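Local coordinates for protein cytosolic IMP-GMP specific 5'-nucleotidase (Legionella pneumophila subsp. pneumophila, PDB 4G63) that probably hydrolyses the 5'-phosphate of IMP and GMP, as a magnesium-dependent nucleotidase of the HAD superfamily, at residues A[185-190]-A[221-226]; A[272-277]-A[289-294]; A[335-340]-A[396-401]; A[67-72]-A[407-412]. All coordinates share one frame; numbering follows the deposited sequence.

In the fold
From the N terminus, residues 67-72 come first, ahead of strand 73-75. They meet 407-412 in interaction 4, which closes a loop of 334 residues. The other three contacts lie within that loop, one after another. Interaction 1 joins strand 185-186 and the loop before helix 189-199 to the end of helix 213-223 and the residues after it. Interaction 2 sets the loop before strand 277-281 against the end of helix 284-290, toward the 267-269 side of the main sheet. Interaction 3 closes the base of the long hairpin of helices 338-360 and 374-399. Interactions 3 and 4 touch, with centres about 16 Å apart, whereas interactions 2 and 3 lie about 51 Å apart.

Interaction 1 (A[185-190]-A[221-226]); sequences VIREKE and DYALSP. With PO4 (phosphate ion), chain C.
The guanidinium of Arg187 lies flat on the ring of Tyr222. The two planes are 9° apart and their centres 4.0 Å apart. The stack is offset: CZ sits off the ring centre, and NH1 lies over CE1. CD of Arg187 also rests over the face, 3.9 Å from the Tyr222 ring centroid, and makes a CH-pi contact. The Arg187 chain is bent at chi3 (-84°), which turns the flat end along the ring. Arg187 NH1 then donates to the backbone O of Tyr222 at 2.8 Å, with an N-H...O angle of 164°. This oxygen lies close to the guanidinium plane, so one residue holds both a face and an edge of the group. Val185 meets the same ring at its edge, where Val185 CG2 is 3.7 Å from Tyr222 CE2. Pro226 CG approaches NH1 obliquely. At another edge of the guanidinium, NE and NH2 both donate to O2 of a phosphate ion, probably from the crystallisation liquor. A water beside this phosphate donates to Val185 O. Helix 181-184 packs on Tyr222, and Glu188 forms a salt bridge with Arg30. Val185 itself is about 8 Å from the magnesium ligand Asp25, measured between side chains. The stack and the carbonyl bond fix the rotation of the guanidinium. That leaves its NE and NH2 edge to grip the phosphate, which would offset its charge.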
loop_
_atom_site.group_PDB
_atom_site.type_symbol
_atom_site.label_atom_id
_atom_site.label_comp_id
_atom_site.label_asym_id
_atom_site.label_seq_id
_atom_site.Cartn_x
_atom_site.Cartn_y
_atom_site.Cartn_z
ATOM N N VAL A 185 27.075 -27.718 -18.367
ATOM C CA VAL A 185 27.591 -26.466 -18.875
ATOM C C VAL A 185 28.104 -26.634 -20.273
ATOM O O VAL A 185 28.747 -27.624 -20.587
ATOM C CB VAL A 185 28.699 -25.878 -17.960
ATOM C CG1 VAL A 185 29.014 -26.844 -16.857
ATOM C CG2 VAL A 185 29.934 -25.510 -18.779
ATOM N N ILE A 186 27.778 -25.668 -21.118
ATOM C CA ILE A 186 28.221 -25.692 -22.485
ATOM C C ILE A 186 29.321 -24.624 -22.595
ATOM O O ILE A 186 29.080 -23.430 -22.382
ATOM C CB ILE A 186 27.023 -25.441 -23.476
ATOM C CG1 ILE A 186 27.211 -24.135 -24.230
ATOM C CG2 ILE A 186 25.679 -25.495 -22.743
ATOM C CD1 ILE A 186 28.154 -24.265 -25.382
ATOM N N ARG A 187 30.540 -25.072 -22.893
ATOM C CA ARG A 187 31.681 -24.174 -23.009
ATOM C C ARG A 187 31.706 -23.508 -24.369
ATOM O O ARG A 187 31.264 -24.090 -25.361
ATOM C CB ARG A 187 32.973 -24.948 -22.766
ATOM C CG ARG A 187 32.947 -25.680 -21.435
ATOM C CD ARG A 187 34.315 -26.126 -20.968
ATOM N NE ARG A 187 34.715 -27.401 -21.546
ATOM C CZ ARG A 187 35.793 -28.073 -21.168
ATOM N NH1 ARG A 187 36.566 -27.577 -20.213
ATOM N NH2 ARG A 187 36.098 -29.235 -21.740
ATOM N N GLU A 188 32.205 -22.279 -24.412
ATOM C CA GLU A 188 32.257 -21.540 -25.659
ATOM C C GLU A 188 33.524 -20.711 -25.684
ATOM O O GLU A 188 33.707 -19.795 -24.877
ATOM C CB GLU A 188 31.023 -20.648 -25.781
ATOM C CG GLU A 188 30.954 -19.779 -27.026
ATOM C CD GLU A 188 29.722 -18.869 -27.045
ATOM O OE1 GLU A 188 29.579 -18.078 -28.004
ATOM O OE2 GLU A 188 28.895 -18.938 -26.108
ATOM N N LYS A 189 34.400 -21.048 -26.623
ATOM C CA LYS A 189 35.676 -20.379 -26.778
ATOM C C LYS A 189 35.527 -18.898 -27.122
ATOM O O LYS A 189 36.301 -18.056 -26.650
ATOM C CB LYS A 189 36.482 -21.104 -27.849
ATOM C CG LYS A 189 37.836 -20.506 -28.133
ATOM C CD LYS A 189 38.517 -21.249 -29.254
ATOM C CE LYS A 189 37.708 -21.186 -30.528
ATOM N NZ LYS A 189 38.515 -21.695 -31.648
ATOM N N GLU A 190 34.526 -18.579 -27.933
ATOM C CA GLU A 190 34.283 -17.190 -28.337
ATOM C C GLU A 190 34.138 -16.245 -27.135
ATOM O O GLU A 190 34.469 -15.061 -27.223
ATOM C CB GLU A 190 33.019 -17.102 -29.201
ATOM C CG GLU A 190 33.110 -17.754 -30.585
ATOM C CD GLU A 190 33.518 -19.223 -30.550
ATOM O OE1 GLU A 190 32.911 -20.020 -29.795
ATOM O OE2 GLU A 190 34.455 -19.580 -31.296
ATOM N N ASP A 221 37.076 -22.043 -13.880
ATOM C CA ASP A 221 38.261 -22.816 -14.207
ATOM C C ASP A 221 37.957 -23.791 -15.349
ATOM O O ASP A 221 38.723 -23.925 -16.303
ATOM C CB ASP A 221 38.691 -23.564 -12.948
ATOM C CG ASP A 221 40.077 -24.117 -13.042
ATOM O OD1 ASP A 221 40.909 -23.510 -13.751
ATOM O OD2 ASP A 221 40.330 -25.152 -12.388
ATOM N N TYR A 222 36.817 -24.459 -15.243
ATOM C CA TYR A 222 36.372 -25.418 -16.238
ATOM C C TYR A 222 35.847 -24.808 -17.547
ATOM O O TYR A 222 36.007 -25.393 -18.619
ATOM C CB TYR A 222 35.266 -26.282 -15.636
ATOM C CG TYR A 222 34.609 -27.192 -16.640
ATOM C CD1 TYR A 222 35.268 -28.323 -17.111
ATOM C CD2 TYR A 222 33.344 -26.909 -17.145
ATOM C CE1 TYR A 222 34.690 -29.151 -18.058
ATOM C CE2 TYR A 222 32.753 -27.732 -18.097
ATOM C CZ TYR A 222 33.438 -28.856 -18.553
ATOM O OH TYR A 222 32.891 -29.668 -19.523
ATOM N N ALA A 223 35.223 -23.642 -17.473
ATOM C CA ALA A 223 34.646 -23.048 -18.666
ATOM C C ALA A 223 35.445 -21.950 -19.349
ATOM O O ALA A 223 35.092 -21.518 -20.454
ATOM C CB ALA A 223 33.245 -22.536 -18.346
ATOM N N LEU A 224 36.510 -21.490 -18.710
ATOM C CA LEU A 224 37.310 -20.431 -19.310
ATOM C C LEU A 224 38.773 -20.804 -19.522
ATOM O O LEU A 224 39.321 -20.574 -20.595
ATOM C CB LEU A 224 37.249 -19.158 -18.459
ATOM C CG LEU A 224 35.891 -18.580 -18.067
ATOM C CD1 LEU A 224 36.131 -17.291 -17.310
ATOM C CD2 LEU A 224 35.027 -18.321 -19.306
ATOM N N SER A 225 39.399 -21.384 -18.503
ATOM C CA SER A 225 40.813 -21.749 -18.564
ATOM C C SER A 225 41.300 -22.448 -19.838
ATOM O O SER A 225 42.285 -22.012 -20.438
ATOM C CB SER A 225 41.188 -22.605 -17.348
ATOM O OG SER A 225 41.003 -21.901 -16.131
ATOM N N PRO A 226 40.617 -23.529 -20.274
ATOM C CA PRO A 226 40.993 -24.293 -21.475
ATOM C C PRO A 226 41.250 -23.469 -22.724
ATOM O O PRO A 226 42.149 -23.790 -23.509
ATOM C CB PRO A 226 39.822 -25.244 -21.667
ATOM C CG PRO A 226 39.341 -25.474 -20.272
ATOM C CD PRO A 226 39.388 -24.081 -19.677
HETATM P P PO4 C . 32.950 -29.149 -24.177
HETATM O O1 PO4 C . 31.764 -29.952 -23.826
HETATM O O2 PO4 C . 33.961 -29.284 -23.121
HETATM O O3 PO4 C . 32.568 -27.733 -24.315
HETATM O O4 PO4 C . 33.508 -29.633 -25.469
HETATM O O HOH W 1 31.232 -28.656 -20.963
HETATM O O HOH W 2 32.363 -20.470 -21.482
#

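Interaction 2 (A[272-277]-A[289-294]); sequences GPIVPG and EDLGVG
Asp290 in the last turn of helix 284-290 points its side chain at Pro273 and Ile274. Asp290 OD2 accepts the backbone N-H of Ile274 at 2.9 Å, with an N-H...O angle of 160°. The donor does not lie in the carboxylate plane but comes from above it, 53° out. The same oxygen forms a salt bridge with Lys286, one helical turn earlier. Lys286 also donates to the backbone O of Gly272, so lysine and aspartate together grip the loop. The carboxylate is laid against the proline as well, and Asp290 CG is 3.7 Å from Pro273 CB. Asp290 CB faces Ile274 CG1 at 3.8 Å, and the two side chains cross at about a right angle. This is the end of a helix docked on the loop that leads into strand 277-281 of the main mixed sheet. That strand leads in turn to helix 284-290, and the chain doubles back here. Leu291 follows, and its CD1 lies 4.0 Å from CD1 of Ile274. With chi1 at 64°, Ile274 CG1 sits between the backbone N and the carbonyl carbon, and the extended chi2 carries CD1 on to the leucine. Phe240 and Phe287 also pack on Ile274, while Leu291 reaches Leu19 of strand 19-22. Gly292 has positive phi and closes the helix in a Schellman motif, its N bonded to Glu289 O at 2.6 Å.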
loop_
_atom_site.group_PDB
_atom_site.type_symbol
_atom_site.label_atom_id
_atom_site.label_comp_id
_atom_site.label_asym_id
_atom_site.label_seq_id
_atom_site.Cartn_x
_atom_site.Cartn_y
_atom_site.Cartn_z
ATOM N N GLY A 272 37.198 1.035 4.450
ATOM C CA GLY A 272 37.699 1.845 3.358
ATOM C C GLY A 272 37.161 1.368 2.018
ATOM O O GLY A 272 36.312 0.472 1.961
ATOM N N PRO A 273 37.654 1.941 0.912
ATOM C CA PRO A 273 37.241 1.602 -0.452
ATOM C C PRO A 273 37.696 0.222 -0.886
ATOM O O PRO A 273 38.779 -0.220 -0.506
ATOM C CB PRO A 273 37.891 2.701 -1.278
ATOM C CG PRO A 273 39.175 2.901 -0.565
ATOM C CD PRO A 273 38.760 2.913 0.888
ATOM N N ILE A 274 36.867 -0.455 -1.679
ATOM C CA ILE A 274 37.209 -1.785 -2.174
ATOM C C ILE A 274 38.226 -1.667 -3.306
ATOM O O ILE A 274 38.240 -0.689 -4.057
ATOM C CB ILE A 274 35.978 -2.545 -2.716
ATOM C CG1 ILE A 274 35.410 -1.808 -3.924
ATOM C CG2 ILE A 274 34.925 -2.697 -1.627
ATOM C CD1 ILE A 274 34.218 -2.495 -4.530
ATOM N N VAL A 275 39.070 -2.685 -3.413
ATOM C CA VAL A 275 40.122 -2.741 -4.422
ATOM C C VAL A 275 40.045 -4.064 -5.208
ATOM O O VAL A 275 39.506 -5.058 -4.714
ATOM C CB VAL A 275 41.512 -2.598 -3.740
ATOM C CG1 VAL A 275 41.646 -1.210 -3.143
ATOM C CG2 VAL A 275 41.677 -3.653 -2.639
ATOM N N PRO A 276 40.584 -4.091 -6.440
ATOM C CA PRO A 276 40.546 -5.313 -7.254
ATOM C C PRO A 276 40.774 -6.549 -6.406
ATOM O O PRO A 276 41.763 -6.635 -5.684
ATOM C CB PRO A 276 41.658 -5.084 -8.266
ATOM C CG PRO A 276 41.568 -3.609 -8.506
ATOM C CD PRO A 276 41.405 -3.055 -7.092
ATOM N N GLY A 277 39.848 -7.499 -6.481
ATOM C CA GLY A 277 39.990 -8.699 -5.688
ATOM C C GLY A 277 38.707 -9.481 -5.554
ATOM O O GLY A 277 37.793 -9.326 -6.357
ATOM N N GLU A 289 30.749 4.016 -5.919
ATOM C CA GLU A 289 31.487 5.098 -5.291
ATOM C C GLU A 289 32.980 4.789 -5.247
ATOM O O GLU A 289 33.788 5.527 -5.811
ATOM C CB GLU A 289 30.959 5.331 -3.878
ATOM C CG GLU A 289 29.687 6.155 -3.822
ATOM C CD GLU A 289 29.004 6.058 -2.471
ATOM O OE1 GLU A 289 29.708 5.769 -1.470
ATOM O OE2 GLU A 289 27.771 6.277 -2.409
ATOM N N ASP A 290 33.349 3.693 -4.588
ATOM C CA ASP A 290 34.760 3.331 -4.482
ATOM C C ASP A 290 35.478 3.369 -5.833
ATOM O O ASP A 290 36.615 3.822 -5.924
ATOM C CB ASP A 290 34.906 1.949 -3.828
ATOM C CG ASP A 290 34.404 1.932 -2.390
ATOM O OD1 ASP A 290 34.102 3.027 -1.867
ATOM O OD2 ASP A 290 34.312 0.840 -1.782
ATOM N N LEU A 291 34.811 2.909 -6.885
ATOM C CA LEU A 291 35.415 2.911 -8.215
ATOM C C LEU A 291 35.506 4.312 -8.805
ATOM O O LEU A 291 36.095 4.505 -9.867
ATOM C CB LEU A 291 34.624 2.010 -9.162
ATOM C CG LEU A 291 34.808 0.495 -9.053
ATOM C CD1 LEU A 291 34.671 -0.006 -7.617
ATOM C CD2 LEU A 291 33.756 -0.136 -9.936
ATOM N N GLY A 292 34.919 5.287 -8.116
ATOM C CA GLY A 292 34.961 6.662 -8.585
ATOM C C GLY A 292 34.447 6.842 -9.998
ATOM O O GLY A 292 35.101 7.453 -10.844
ATOM N N VAL A 293 33.262 6.311 -10.256
ATOM C CA VAL A 293 32.668 6.411 -11.580
ATOM C C VAL A 293 31.182 6.665 -11.433
ATOM O O VAL A 293 30.623 6.509 -10.345
ATOM C CB VAL A 293 32.867 5.099 -12.380
ATOM C CG1 VAL A 293 34.349 4.813 -12.538
ATOM C CG2 VAL A 293 32.183 3.934 -11.664
ATOM N N GLY A 294 30.547 7.069 -12.525
ATOM C CA GLY A 294 29.119 7.303 -12.489
ATOM C C GLY A 294 28.423 6.003 -12.848
ATOM O O GLY A 294 28.942 5.204 -13.636
#

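Interaction 3 (A[335-340]-A[396-401]); sequences IRALPI and QEQNSF
Phe401 and Ile340 are brought together by similar first torsions. In Phe401, CG stands anti to the carbonyl carbon (chi1 -79°), and the ring is directed at 335-340. In Ile340, CG1 is also anti to its carbonyl carbon (chi1 -74°), while CG2 takes the place anti to the backbone N. The two branches therefore have separate partners. Ile340 CG1 approaches the Phe401 ring obliquely, 3.9 Å from Phe401 CE2. Ile340 CG2 meets CB of Gln398 at 3.7 Å. CD1 of Ile340 lies across the chain of Glu397, 3.7 Å from Glu397 CG, and the two side chains cross at about a right angle.

The rest of the ring is met by the turn between helices 327-336 and 338-360. Backbone atoms of this turn, Arg336 O and Ala337 CA, lie over one face of Phe401, both offset toward its rim. CB of Ala337 packs 4.0 Å from Phe401 CD2. On the other side of the ring's long axis, CB of Arg336 is 3.8 Å from Phe401 CD1. The aliphatic start of Arg336 meets the ring; its guanidinium plane is tilted 41° to it. No hydrogen bond joins the two segments, so the contact rests on apolar and van der Waals packing.

The contact lies where the antiparallel helical hairpin meets the body of the protein. Helix 338-360 leaves from here and helix 374-399 returns, with Phe401 just past its end. Tyr402 packs on Ala337, and Asn399 continues the contacts toward Glu407, ahead of strand 411-412.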
loop_
_atom_site.group_PDB
_atom_site.type_symbol
_atom_site.label_atom_id
_atom_site.label_comp_id
_atom_site.label_asym_id
_atom_site.label_seq_id
_atom_site.Cartn_x
_atom_site.Cartn_y
_atom_site.Cartn_z
ATOM N N ILE A 335 11.601 -17.450 -38.371
ATOM C CA ILE A 335 12.187 -17.518 -39.704
ATOM C C ILE A 335 11.590 -18.699 -40.450
ATOM O O ILE A 335 11.439 -18.671 -41.672
ATOM C CB ILE A 335 13.713 -17.681 -39.649
ATOM C CG1 ILE A 335 14.345 -16.429 -39.047
ATOM C CG2 ILE A 335 14.261 -17.907 -41.043
ATOM C CD1 ILE A 335 15.828 -16.576 -38.795
ATOM N N ARG A 336 11.246 -19.737 -39.702
ATOM C CA ARG A 336 10.651 -20.924 -40.290
ATOM C C ARG A 336 9.209 -20.657 -40.716
ATOM O O ARG A 336 8.739 -21.167 -41.727
ATOM C CB ARG A 336 10.688 -22.064 -39.276
ATOM C CG ARG A 336 11.544 -23.233 -39.700
ATOM C CD ARG A 336 12.450 -23.665 -38.577
ATOM N NE ARG A 336 11.698 -23.864 -37.348
ATOM C CZ ARG A 336 12.248 -23.886 -36.140
ATOM N NH1 ARG A 336 13.562 -23.730 -36.002
ATOM N NH2 ARG A 336 11.475 -24.035 -35.072
ATOM N N ALA A 337 8.505 -19.842 -39.942
ATOM C CA ALA A 337 7.118 -19.544 -40.248
ATOM C C ALA A 337 6.965 -18.446 -41.288
ATOM O O ALA A 337 5.847 -18.111 -41.671
ATOM C CB ALA A 337 6.378 -19.172 -38.974
ATOM N N LEU A 338 8.076 -17.888 -41.758
ATOM C CA LEU A 338 7.988 -16.829 -42.752
ATOM C C LEU A 338 7.027 -17.169 -43.903
ATOM O O LEU A 338 6.057 -16.455 -44.129
ATOM C CB LEU A 338 9.374 -16.479 -43.302
ATOM C CG LEU A 338 10.034 -15.199 -42.770
ATOM C CD1 LEU A 338 9.077 -14.037 -42.936
ATOM C CD2 LEU A 338 10.391 -15.340 -41.315
ATOM N N PRO A 339 7.269 -18.270 -44.638
ATOM C CA PRO A 339 6.340 -18.578 -45.731
ATOM C C PRO A 339 4.867 -18.670 -45.312
ATOM O O PRO A 339 3.987 -18.273 -46.062
ATOM C CB PRO A 339 6.887 -19.898 -46.289
ATOM C CG PRO A 339 7.563 -20.510 -45.105
ATOM C CD PRO A 339 8.281 -19.332 -44.505
ATOM N N ILE A 340 4.597 -19.202 -44.127
ATOM C CA ILE A 340 3.221 -19.302 -43.648
ATOM C C ILE A 340 2.689 -17.895 -43.361
ATOM O O ILE A 340 1.560 -17.552 -43.715
ATOM C CB ILE A 340 3.142 -20.152 -42.355
ATOM C CG1 ILE A 340 3.316 -21.635 -42.704
ATOM C CG2 ILE A 340 1.823 -19.926 -41.641
ATOM C CD1 ILE A 340 2.237 -22.199 -43.639
ATOM N N GLN A 396 -3.351 -22.314 -37.759
ATOM C CA GLN A 396 -3.055 -23.561 -37.068
ATOM C C GLN A 396 -1.661 -23.981 -37.500
ATOM O O GLN A 396 -0.839 -24.419 -36.687
ATOM C CB GLN A 396 -4.043 -24.646 -37.481
ATOM C CG GLN A 396 -5.407 -24.529 -36.855
ATOM C CD GLN A 396 -6.387 -25.507 -37.466
ATOM O OE1 GLN A 396 -6.055 -26.672 -37.684
ATOM N NE2 GLN A 396 -7.604 -25.042 -37.744
ATOM N N GLU A 397 -1.406 -23.831 -38.794
ATOM C CA GLU A 397 -0.129 -24.195 -39.372
ATOM C C GLU A 397 0.982 -23.344 -38.776
ATOM O O GLU A 397 2.089 -23.829 -38.540
ATOM C CB GLU A 397 -0.186 -24.019 -40.890
ATOM C CG GLU A 397 0.702 -24.979 -41.657
ATOM C CD GLU A 397 0.299 -25.095 -43.113
ATOM O OE1 GLU A 397 -0.912 -25.279 -43.378
ATOM O OE2 GLU A 397 1.190 -25.011 -43.987
ATOM N N GLN A 398 0.687 -22.073 -38.526
ATOM C CA GLN A 398 1.685 -21.183 -37.955
ATOM C C GLN A 398 2.015 -21.547 -36.507
ATOM O O GLN A 398 3.189 -21.611 -36.134
ATOM C CB GLN A 398 1.218 -19.734 -38.021
ATOM C CG GLN A 398 2.277 -18.771 -37.564
ATOM C CD GLN A 398 1.827 -17.337 -37.628
ATOM O OE1 GLN A 398 2.558 -16.469 -38.112
ATOM N NE2 GLN A 398 0.624 -17.072 -37.132
ATOM N N ASN A 399 0.992 -21.790 -35.692
ATOM C CA ASN A 399 1.232 -22.142 -34.299
ATOM C C ASN A 399 2.100 -23.386 -34.147
ATOM O O ASN A 399 2.864 -23.502 -33.184
ATOM C CB ASN A 399 -0.083 -22.360 -33.547
ATOM C CG ASN A 399 -0.904 -21.091 -33.427
ATOM O OD1 ASN A 399 -0.364 -19.973 -33.314
ATOM N ND2 ASN A 399 -2.222 -21.255 -33.433
ATOM N N SER A 400 1.976 -24.314 -35.095
ATOM C CA SER A 400 2.745 -25.549 -35.053
ATOM C C SER A 400 4.247 -25.256 -35.033
ATOM O O SER A 400 5.051 -26.131 -34.703
ATOM C CB SER A 400 2.402 -26.435 -36.256
ATOM O OG SER A 400 2.932 -25.914 -37.460
ATOM N N PHE A 401 4.617 -24.025 -35.384
ATOM C CA PHE A 401 6.024 -23.623 -35.398
ATOM C C PHE A 401 6.494 -23.061 -34.057
ATOM O O PHE A 401 7.654 -22.665 -33.915
ATOM C CB PHE A 401 6.270 -22.590 -36.496
ATOM C CG PHE A 401 6.382 -23.185 -37.860
ATOM C CD1 PHE A 401 7.503 -23.919 -38.216
ATOM C CD2 PHE A 401 5.368 -23.012 -38.799
ATOM C CE1 PHE A 401 7.623 -24.474 -39.487
ATOM C CE2 PHE A 401 5.477 -23.565 -40.077
ATOM C CZ PHE A 401 6.611 -24.297 -40.419
#

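Interaction 4 (A[67-72]-A[407-412]); sequences DAIRGL and ERVFRA
Two irregular backbone runs approach most closely at Arg70 and Val409, whose CA atoms are 6.2 Å apart, and no direct hydrogen bond joins them. Instead a water donates to Arg70 O at 3.1 Å and to Val409 O at 2.6 Å. Ile69 carries much of the packing. A chi1 of 66° tucks CG1 back over the Ile69 main chain and leaves CD1 aimed at 407-409. There Ile69 CD1 lies near the carbonyl oxygens of Glu407 and Arg408, and 4.0 Å from Val409 CG2. The other branch of Val409, CG1, is 3.8 Å from Arg70 O. Within 407-412, Arg408 NE meets the syn lone pair of Glu407 OE2 at 3.0 Å in a salt bridge, nearly in the guanidinium plane.

The end of Arg70 leads away from this contact. It donates to the backbone O of Asp303 and forms salt bridges with Asp125 and Glu326. Arg411 pairs with Asp456 of the second subunit. Asp303 binds magnesium, so the contact lies beside the metal site of a HAD-type nucleotidase, with Arg70 bonded to the main chain of that metal-binding residue.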
loop_
_atom_site.group_PDB
_atom_site.type_symbol
_atom_site.label_atom_id
_atom_site.label_comp_id
_atom_site.label_asym_id
_atom_site.label_seq_id
_atom_site.Cartn_x
_atom_site.Cartn_y
_atom_site.Cartn_z
ATOM N N ASP A 67 6.157 -28.020 -21.420
ATOM C CA ASP A 67 4.903 -27.759 -20.712
ATOM C C ASP A 67 4.763 -26.309 -20.270
ATOM O O ASP A 67 3.676 -25.872 -19.877
ATOM C CB ASP A 67 4.748 -28.675 -19.500
ATOM C CG ASP A 67 4.000 -29.948 -19.837
ATOM O OD1 ASP A 67 3.226 -29.915 -20.822
ATOM O OD2 ASP A 67 4.169 -30.966 -19.117
ATOM N N ALA A 68 5.866 -25.570 -20.331
ATOM C CA ALA A 68 5.870 -24.168 -19.953
ATOM C C ALA A 68 6.862 -23.404 -20.808
ATOM O O ALA A 68 7.707 -24.002 -21.481
ATOM C CB ALA A 68 6.229 -24.020 -18.489
ATOM N N ILE A 69 6.727 -22.081 -20.803
ATOM C CA ILE A 69 7.636 -21.208 -21.536
ATOM C C ILE A 69 7.988 -20.123 -20.554
ATOM O O ILE A 69 7.394 -20.046 -19.492
ATOM C CB ILE A 69 6.990 -20.548 -22.769
ATOM C CG1 ILE A 69 5.886 -19.580 -22.337
ATOM C CG2 ILE A 69 6.472 -21.605 -23.726
ATOM C CD1 ILE A 69 5.515 -18.579 -23.438
ATOM N N ARG A 70 8.953 -19.287 -20.912
ATOM C CA ARG A 70 9.383 -18.191 -20.054
ATOM C C ARG A 70 8.379 -17.019 -20.080
ATOM O O ARG A 70 7.670 -16.806 -21.075
ATOM C CB ARG A 70 10.771 -17.721 -20.507
ATOM C CG ARG A 70 11.294 -16.481 -19.794
ATOM C CD ARG A 70 12.774 -16.316 -20.044
ATOM N NE ARG A 70 13.344 -15.155 -19.368
ATOM C CZ ARG A 70 14.640 -14.858 -19.381
ATOM N NH1 ARG A 70 15.490 -15.636 -20.033
ATOM N NH2 ARG A 70 15.088 -13.789 -18.744
ATOM N N GLY A 71 8.308 -16.271 -18.981
ATOM C CA GLY A 71 7.400 -15.134 -18.926
ATOM C C GLY A 71 6.010 -15.400 -18.371
ATOM O O GLY A 71 5.172 -14.514 -18.365
ATOM N N LEU A 72 5.747 -16.607 -17.889
ATOM C CA LEU A 72 4.420 -16.896 -17.360
ATOM C C LEU A 72 4.280 -16.389 -15.942
ATOM O O LEU A 72 5.264 -16.241 -15.225
ATOM C CB LEU A 72 4.143 -18.395 -17.387
ATOM C CG LEU A 72 4.105 -19.131 -18.723
ATOM C CD1 LEU A 72 3.893 -20.610 -18.446
ATOM C CD2 LEU A 72 2.998 -18.587 -19.595
ATOM N N GLU A 407 2.360 -20.704 -27.091
ATOM C CA GLU A 407 2.767 -19.832 -28.186
ATOM C C GLU A 407 4.103 -19.165 -27.836
ATOM O O GLU A 407 4.814 -19.614 -26.933
ATOM C CB GLU A 407 1.702 -18.772 -28.442
ATOM C CG GLU A 407 1.221 -18.721 -29.893
ATOM C CD GLU A 407 2.117 -17.906 -30.847
ATOM O OE1 GLU A 407 1.860 -17.961 -32.078
ATOM O OE2 GLU A 407 3.053 -17.207 -30.391
ATOM N N ARG A 408 4.428 -18.092 -28.551
ATOM C CA ARG A 408 5.672 -17.339 -28.374
ATOM C C ARG A 408 5.926 -16.692 -27.029
ATOM O O ARG A 408 5.010 -16.403 -26.273
ATOM C CB ARG A 408 5.759 -16.256 -29.433
ATOM C CG ARG A 408 6.340 -16.735 -30.726
ATOM C CD ARG A 408 6.150 -15.690 -31.785
ATOM N NE ARG A 408 4.774 -15.668 -32.260
ATOM C CZ ARG A 408 4.392 -15.017 -33.346
ATOM N NH1 ARG A 408 3.122 -15.051 -33.720
ATOM N NH2 ARG A 408 5.281 -14.330 -34.053
ATOM N N VAL A 409 7.195 -16.442 -26.742
ATOM C CA VAL A 409 7.564 -15.828 -25.488
ATOM C C VAL A 409 7.373 -14.317 -25.468
ATOM O O VAL A 409 6.952 -13.780 -24.456
ATOM C CB VAL A 409 9.034 -16.159 -25.123
ATOM C CG1 VAL A 409 9.517 -15.256 -23.989
ATOM C CG2 VAL A 409 9.140 -17.616 -24.685
ATOM N N PHE A 410 7.666 -13.632 -26.574
ATOM C CA PHE A 410 7.545 -12.166 -26.637
ATOM C C PHE A 410 6.202 -11.648 -27.126
ATOM O O PHE A 410 5.910 -10.454 -27.026
ATOM C CB PHE A 410 8.655 -11.569 -27.516
ATOM C CG PHE A 410 10.031 -11.646 -26.901
ATOM C CD1 PHE A 410 10.619 -10.523 -26.336
ATOM C CD2 PHE A 410 10.737 -12.848 -26.886
ATOM C CE1 PHE A 410 11.892 -10.590 -25.769
ATOM C CE2 PHE A 410 12.001 -12.923 -26.322
ATOM C CZ PHE A 410 12.581 -11.796 -25.763
ATOM N N ARG A 411 5.378 -12.546 -27.640
ATOM C CA ARG A 411 4.069 -12.165 -28.144
ATOM C C ARG A 411 2.966 -12.773 -27.298
ATOM O O ARG A 411 3.072 -13.905 -26.855
ATOM C CB ARG A 411 3.907 -12.636 -29.593
ATOM C CG ARG A 411 4.752 -11.899 -30.593
ATOM C CD ARG A 411 4.141 -10.568 -30.919
ATOM N NE ARG A 411 5.060 -9.757 -31.700
ATOM C CZ ARG A 411 4.772 -8.546 -32.161
ATOM N NH1 ARG A 411 3.586 -8.013 -31.922
ATOM N NH2 ARG A 411 5.676 -7.858 -32.841
ATOM N N ALA A 412 1.915 -11.998 -27.067
ATOM C CA ALA A 412 0.747 -12.445 -26.315
ATOM C C ALA A 412 -0.351 -12.079 -27.293
ATOM O O ALA A 412 -0.693 -10.895 -27.444
ATOM C CB ALA A 412 0.600 -11.646 -25.033
HETATM O O HOH W 3 5.566 -15.228 -22.741
#